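Local coordinates for putative uncharacterized protein (Pseudomonas phage 201phi2-1, PDB 3R4V) that is a phage tubulin-like protein that carries guanosine-5'-diphosphate in the pocket of its nucleotide-binding fold, at residues A[66-69]-A[70-74]; A[95-98]-A[99-103]. One frame throughout, in Å; residues are numbered along the deposited sequence.

Interaction 1 of 2, residues A[66-69]-A[70-74]; sequences LVRP and QIPAL
The side-chain amide of Q70 reaches back to the carbonyl of L66 at the bend between helices 60-67 and 71-76, where R68 to Q70 form a short 3-10 turn. Q70 NE2 donates to L66 O at 2.9 Å, approaching from above the carbonyl plane. Placing CG beside the backbone N (chi1 -59°) and extending the chain beyond it sends the amide back along the preceding helix. Its other end, OE1, accepts from the backbone N of K51, and bonds at both ends fix the rotation of the amide.

The backbone carries the turn: Q70 N donates to V67 O, and I71 N to R68 O at 3.2 Å. On the inner side the packing is close. V67 and I71 are buried against helix 95-108, while CG1 of I71 lies 3.5 Å from the R68 carbonyl oxygen.

The outer side, with R68, P69, P72 and A73, is exposed and looser. The R68 side chain starts out away from 70-74, and the bend at chi2 (54°) brings NH1 back to 4.0 Å from CB of I71, an oblique approach; CD of P72 sits at the guanidinium edge, near its plane. P72 offers no N-H to the turn before it, and its CD rests 3.4 Å from P69 O. That carbonyl is served by a water, which donates to P69 O at 2.8 Å and accepts from A73 N at 2.9 Å.

Interaction 2 of 2, residues A[95-98]-A[99-103]; sequences GSVL and GPLIT. With GDP (guanosine-5'-diphosphate), chain B.
V97 and L101, one helical turn apart, lie side by side and point the same way, with V97 CG1 3.9 Å from L101 CD1. V97 holds CG1 anti to its backbone N (chi1 169°), on the flank of the carbonyl carbon and in line with the leucine. In L101, CG stands beside the backbone N instead (chi1 -71°) and folds back over the preceding turn, 3.3 Å from V97 O, the oxygen to which L101 N donates. I102 repeats this pose: its CG1 lies against L98 O, which accepts from I102 N at 2.9 Å.

T103 swings OG1 back to G99 O at 2.8 Å from above the carbonyl plane, and since T103 N donates there too, one oxygen is gripped twice. P100 has no N-H to give and kinks the helix; its CG sits 3.3 Å from S96 O, a carbonyl that R60 NH2 takes up. S96 directs OG to G92 O, tying the first turn to the loop before it.

At the N-terminal end G95 N donates to GDP O2B at 2.7 Å. The GGGSGS sequence ending at S96 resembles the glycine-rich tubulin/FtsZ signature, with serine at the usual threonine position, placed here where strand 84-89 passes into helix 95-108 of a beta-alpha-beta unit.

Interactions 1 and 2 pack directly on one another, their centres about 11 Å apart. The buried face of the 66-74 bend packs against the V97 and L101 face of helix 95-108: V67 CG2 touches V97 CG1 at 3.6 Å, and I71 CD1 reaches L101 CB at 3.7 Å. L74 extends the same interface to L98. At the exposed edge, R68 CD meets L101 CD2 at 4.0 Å. Interaction 2 reaches GDP directly through G95 N; G12, T13, N16, G93, S94 and N165 make further bonds. Interaction 1 lies farther from the ligand, with the V67 side chain about 10 Å from the bound GDP and about 11 Å from the magnesium ion.

Interaction 1 of 2, residues A[66-69]-A[70-74]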
ATOM      1  N   LEU A  66     -12.736   0.105  17.261  1.00 28.59           N
ATOM      2  CA  LEU A  66     -13.473   1.356  17.080  1.00 28.58           C
ATOM      3  C   LEU A  66     -13.921   1.550  15.638  1.00 34.17           C
ATOM      4  O   LEU A  66     -15.027   2.031  15.384  1.00 37.07           O
ATOM      5  CB  LEU A  66     -12.607   2.541  17.501  1.00 29.18           C
ATOM      6  CG  LEU A  66     -12.365   2.573  19.010  1.00 38.15           C
ATOM      7  CD1 LEU A  66     -11.377   3.664  19.392  1.00 45.80           C
ATOM      8  CD2 LEU A  66     -13.686   2.761  19.705  1.00 39.50           C
ATOM      9  N   VAL A  67     -13.062   1.182  14.693  1.00 31.42           N
ATOM     10  CA  VAL A  67     -13.345   1.475  13.289  1.00 30.84           C
ATOM     11  C   VAL A  67     -14.073   0.348  12.564  1.00 30.08           C
ATOM     12  O   VAL A  67     -14.802   0.596  11.610  1.00 30.62           O
ATOM     13  CB  VAL A  67     -12.075   1.885  12.512  1.00 34.96           C
ATOM     14  CG1 VAL A  67     -11.398   3.052  13.212  1.00 30.44           C
ATOM     15  CG2 VAL A  67     -11.116   0.707  12.364  1.00 30.42           C
ATOM     16  N   ARG A  68     -13.884  -0.885  13.020  1.00 31.44           N
ATOM     17  CA  ARG A  68     -14.480  -2.036  12.349  1.00 34.02           C
ATOM     18  C   ARG A  68     -15.983  -1.884  12.084  1.00 32.02           C
ATOM     19  O   ARG A  68     -16.437  -2.124  10.972  1.00 31.32           O
ATOM     20  CB  ARG A  68     -14.174  -3.339  13.105  1.00 38.23           C
ATOM     21  CG  ARG A  68     -14.826  -4.576  12.503  1.00 42.90           C
ATOM     22  CD  ARG A  68     -14.461  -4.690  11.028  1.00 59.93           C
ATOM     23  NE  ARG A  68     -15.032  -5.873  10.388  1.00 72.22           N
ATOM     24  CZ  ARG A  68     -16.114  -5.862   9.616  1.00 79.50           C
ATOM     25  NH1 ARG A  68     -16.760  -4.726   9.378  1.00 77.12           N
ATOM     26  NH2 ARG A  68     -16.553  -6.993   9.079  1.00 85.29           N
ATOM     27  N   PRO A  69     -16.776  -1.477  13.097  1.00 32.64           N
ATOM     28  CA  PRO A  69     -18.215  -1.421  12.822  1.00 31.36           C
ATOM     29  C   PRO A  69     -18.600  -0.318  11.834  1.00 33.05           C
ATOM     30  O   PRO A  69     -19.730  -0.308  11.347  1.00 38.77           O
ATOM     31  CB  PRO A  69     -18.829  -1.131  14.210  1.00 38.60           C
ATOM     32  CG  PRO A  69     -17.726  -1.441  15.203  1.00 37.82           C
ATOM     33  CD  PRO A  69     -16.465  -1.102  14.486  1.00 30.82           C
ATOM     34  N   GLN A  70     -17.671   0.588  11.541  1.00 32.47           N
ATOM     35  CA  GLN A  70     -17.930   1.715  10.645  1.00 33.46           C
ATOM     36  C   GLN A  70     -17.577   1.430   9.195  1.00 32.21           C
ATOM     37  O   GLN A  70     -17.932   2.191   8.302  1.00 35.95           O
ATOM     38  CB  GLN A  70     -17.176   2.965  11.118  1.00 33.99           C
ATOM     39  CG  GLN A  70     -17.560   3.415  12.539  1.00 34.71           C
ATOM     40  CD  GLN A  70     -16.747   4.608  13.017  1.00 36.51           C
ATOM     41  OE1 GLN A  70     -16.756   5.673  12.398  1.00 38.94           O
ATOM     42  NE2 GLN A  70     -16.030   4.427  14.116  1.00 35.39           N
ATOM     43  N   ILE A  71     -16.882   0.329   8.959  1.00 27.96           N
ATOM     44  CA  ILE A  71     -16.439  -0.006   7.610  1.00 29.26           C
ATOM     45  C   ILE A  71     -17.584  -0.054   6.588  1.00 31.44           C
ATOM     46  O   ILE A  71     -17.464   0.507   5.501  1.00 32.55           O
ATOM     47  CB  ILE A  71     -15.672  -1.324   7.601  1.00 24.54           C
ATOM     48  CG1 ILE A  71     -14.331  -1.159   8.329  1.00 30.06           C
ATOM     49  CG2 ILE A  71     -15.477  -1.820   6.169  1.00 27.15           C
ATOM     50  CD1 ILE A  71     -13.416  -0.096   7.735  1.00 30.63           C
ATOM     51  N   PRO A  72     -18.692  -0.730   6.922  1.00 36.69           N
ATOM     52  CA  PRO A  72     -19.784  -0.762   5.941  1.00 41.75           C
ATOM     53  C   PRO A  72     -20.207   0.648   5.526  1.00 42.66           C
ATOM     54  O   PRO A  72     -20.459   0.893   4.343  1.00 41.01           O
ATOM     55  CB  PRO A  72     -20.911  -1.459   6.698  1.00 42.72           C
ATOM     56  CG  PRO A  72     -20.209  -2.274   7.747  1.00 41.96           C
ATOM     57  CD  PRO A  72     -19.046  -1.435   8.165  1.00 38.12           C
ATOM     58  N   ALA A  73     -20.268   1.563   6.485  1.00 34.63           N
ATOM     59  CA  ALA A  73     -20.592   2.953   6.181  1.00 41.22           C
ATOM     60  C   ALA A  73     -19.547   3.592   5.265  1.00 39.76           C
ATOM     61  O   ALA A  73     -19.902   4.364   4.369  1.00 40.62           O
ATOM     62  CB  ALA A  73     -20.757   3.767   7.461  1.00 41.58           C
ATOM     63  N   LEU A  74     -18.269   3.279   5.483  1.00 35.41           N
ATOM     64  CA  LEU A  74     -17.216   3.820   4.619  1.00 38.37           C
ATOM     65  C   LEU A  74     -17.340   3.272   3.205  1.00 35.96           C
ATOM     66  O   LEU A  74     -17.136   4.001   2.236  1.00 34.11           O
ATOM     67  CB  LEU A  74     -15.811   3.535   5.168  1.00 33.56           C
ATOM     68  CG  LEU A  74     -15.505   4.093   6.558  1.00 38.53           C
ATOM     69  CD1 LEU A  74     -14.021   3.980   6.879  1.00 36.73           C
ATOM     70  CD2 LEU A  74     -15.975   5.534   6.679  1.00 43.69           C
TER
HETATM   71  O   HOH W   1     -21.059   1.087   9.250  1.00 36.05           O

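Interaction 2 of 2, residues A[95-98]-A[99-103]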
ATOM      1  N   GLY A  95      -4.016   4.115   9.116  1.00 20.90           N
ATOM      2  CA  GLY A  95      -3.898   3.656   7.745  1.00 17.06           C
ATOM      3  C   GLY A  95      -3.758   2.149   7.681  1.00 19.13           C
ATOM      4  O   GLY A  95      -4.371   1.498   6.833  1.00 19.91           O
ATOM      5  N   SER A  96      -2.966   1.588   8.591  1.00 18.16           N
ATOM      6  CA  SER A  96      -2.658   0.163   8.545  1.00 16.49           C
ATOM      7  C   SER A  96      -3.815  -0.701   9.059  1.00 19.84           C
ATOM      8  O   SER A  96      -3.695  -1.924   9.100  1.00 19.78           O
ATOM      9  CB  SER A  96      -1.405  -0.134   9.354  1.00 15.66           C
ATOM     10  OG  SER A  96      -1.675   0.073  10.743  1.00 18.52           O
ATOM     11  N   VAL A  97      -4.895  -0.050   9.483  1.00 19.62           N
ATOM     12  CA  VAL A  97      -6.131  -0.723   9.892  1.00 20.02           C
ATOM     13  C   VAL A  97      -7.249  -0.437   8.896  1.00 19.56           C
ATOM     14  O   VAL A  97      -7.855  -1.364   8.355  1.00 22.66           O
ATOM     15  CB  VAL A  97      -6.548  -0.336  11.322  1.00 20.17           C
ATOM     16  CG1 VAL A  97      -7.961  -0.821  11.616  1.00 23.10           C
ATOM     17  CG2 VAL A  97      -5.560  -0.937  12.316  1.00 22.82           C
ATOM     18  N   LEU A  98      -7.509   0.843   8.621  1.00 21.93           N
ATOM     19  CA  LEU A  98      -8.485   1.197   7.605  1.00 21.26           C
ATOM     20  C   LEU A  98      -8.142   0.602   6.230  1.00 23.82           C
ATOM     21  O   LEU A  98      -9.023   0.079   5.534  1.00 19.53           O
ATOM     22  CB  LEU A  98      -8.612   2.716   7.477  1.00 19.63           C
ATOM     23  CG  LEU A  98      -9.221   3.401   8.699  1.00 23.03           C
ATOM     24  CD1 LEU A  98      -9.121   4.913   8.568  1.00 24.12           C
ATOM     25  CD2 LEU A  98     -10.657   2.939   8.894  1.00 28.85           C
ATOM     26  N   GLY A  99      -6.874   0.710   5.838  1.00 19.96           N
ATOM     27  CA  GLY A  99      -6.423   0.249   4.524  1.00 17.39           C
ATOM     28  C   GLY A  99      -6.764  -1.222   4.304  1.00 20.88           C
ATOM     29  O   GLY A  99      -7.478  -1.573   3.362  1.00 17.58           O
ATOM     30  N   PRO A 100      -6.265  -2.098   5.182  1.00 17.47           N
ATOM     31  CA  PRO A 100      -6.589  -3.520   5.012  1.00 17.41           C
ATOM     32  C   PRO A 100      -8.072  -3.886   5.197  1.00 19.54           C
ATOM     33  O   PRO A 100      -8.544  -4.813   4.531  1.00 19.36           O
ATOM     34  CB  PRO A 100      -5.705  -4.206   6.054  1.00 17.34           C
ATOM     35  CG  PRO A 100      -4.508  -3.263   6.181  1.00 18.72           C
ATOM     36  CD  PRO A 100      -5.148  -1.892   6.122  1.00 17.98           C
ATOM     37  N   LEU A 101      -8.800  -3.211   6.081  1.00 17.57           N
ATOM     38  CA  LEU A 101     -10.234  -3.493   6.185  1.00 22.60           C
ATOM     39  C   LEU A 101     -10.936  -3.182   4.866  1.00 22.30           C
ATOM     40  O   LEU A 101     -11.737  -3.977   4.377  1.00 22.92           O
ATOM     41  CB  LEU A 101     -10.887  -2.721   7.333  1.00 23.87           C
ATOM     42  CG  LEU A 101     -10.489  -3.241   8.719  1.00 24.95           C
ATOM     43  CD1 LEU A 101     -11.023  -2.287   9.770  1.00 23.74           C
ATOM     44  CD2 LEU A 101     -11.012  -4.666   8.955  1.00 24.80           C
ATOM     45  N   ILE A 102     -10.632  -2.026   4.286  1.00 19.75           N
ATOM     46  CA  ILE A 102     -11.256  -1.642   3.016  1.00 20.78           C
ATOM     47  C   ILE A 102     -10.836  -2.633   1.925  1.00 22.15           C
ATOM     48  O   ILE A 102     -11.646  -3.016   1.068  1.00 24.48           O
ATOM     49  CB  ILE A 102     -10.915  -0.197   2.639  1.00 21.78           C
ATOM     50  CG1 ILE A 102     -11.645   0.768   3.571  1.00 21.23           C
ATOM     51  CG2 ILE A 102     -11.298   0.102   1.173  1.00 23.66           C
ATOM     52  CD1 ILE A 102     -11.108   2.175   3.513  1.00 27.40           C
ATOM     53  N   THR A 103      -9.583  -3.070   1.999  1.00 20.90           N
ATOM     54  CA  THR A 103      -9.023  -4.028   1.042  1.00 16.77           C
ATOM     55  C   THR A 103      -9.813  -5.336   1.100  1.00 18.09           C
ATOM     56  O   THR A 103     -10.172  -5.904   0.069  1.00 23.10           O
ATOM     57  CB  THR A 103      -7.542  -4.287   1.330  1.00 19.49           C
ATOM     58  OG1 THR A 103      -6.812  -3.067   1.150  1.00 20.89           O
ATOM     59  CG2 THR A 103      -6.973  -5.343   0.385  1.00 22.15           C
TER
HETATM   60  PB  GDP B 400      -1.459   6.666  10.658  1.00 24.95           P
HETATM   61  O1B GDP B 400      -2.168   7.985  10.455  1.00 20.27           O
HETATM   62  O2B GDP B 400      -1.899   5.723   9.570  1.00 25.05           O
HETATM   63  O3B GDP B 400      -1.767   6.111  12.044  1.00 22.68           O
HETATM   64  O3A GDP B 400       0.124   6.890  10.609  1.00 22.53           O
HETATM   65  PA  GDP B 400       0.937   7.734   9.506  1.00 24.15           P
HETATM   66  O1A GDP B 400       0.665   9.227   9.582  1.00 25.96           O
HETATM   67  O2A GDP B 400       0.690   7.189   8.128  1.00 26.17           O
HETATM   68  O5' GDP B 400       2.411   7.449   9.995  1.00 19.85           O
HETATM   69  C5' GDP B 400       2.913   6.110  10.146  1.00 19.54           C
HETATM   70  C4' GDP B 400       4.426   6.089   9.961  1.00 23.49           C
HETATM   71  O4' GDP B 400       4.742   6.317   8.581  1.00 24.22           O
HETATM   72  C3' GDP B 400       5.143   7.194  10.720  1.00 26.45           C
HETATM   73  O3' GDP B 400       5.554   6.733  12.004  1.00 23.04           O
HETATM   74  C2' GDP B 400       6.342   7.489   9.845  1.00 23.43           C
HETATM   75  O2' GDP B 400       7.384   6.547  10.097  1.00 28.23           O
HETATM   76  C1' GDP B 400       5.862   7.206   8.440  1.00 24.88           C
HETATM   77  N9  GDP B 400       5.304   8.398   7.766  1.00 30.46           N
HETATM   78  C8  GDP B 400       4.535   9.373   8.308  1.00 26.88           C
HETATM   79  N7  GDP B 400       4.169  10.279   7.364  1.00 29.06           N
HETATM   80  C5  GDP B 400       4.686   9.870   6.183  1.00 29.28           C
HETATM   81  C6  GDP B 400       4.675  10.344   4.782  1.00 27.17           C
HETATM   82  O6  GDP B 400       4.069  11.388   4.467  1.00 32.05           O
HETATM   83  N1  GDP B 400       5.341   9.616   3.866  1.00 25.03           N
HETATM   84  C2  GDP B 400       6.003   8.482   4.186  1.00 25.30           C
HETATM   85  N2  GDP B 400       6.652   7.778   3.222  1.00 25.78           N
HETATM   86  N3  GDP B 400       6.047   7.991   5.447  1.00 23.60           N
HETATM   87  C4  GDP B 400       5.418   8.629   6.460  1.00 31.18           C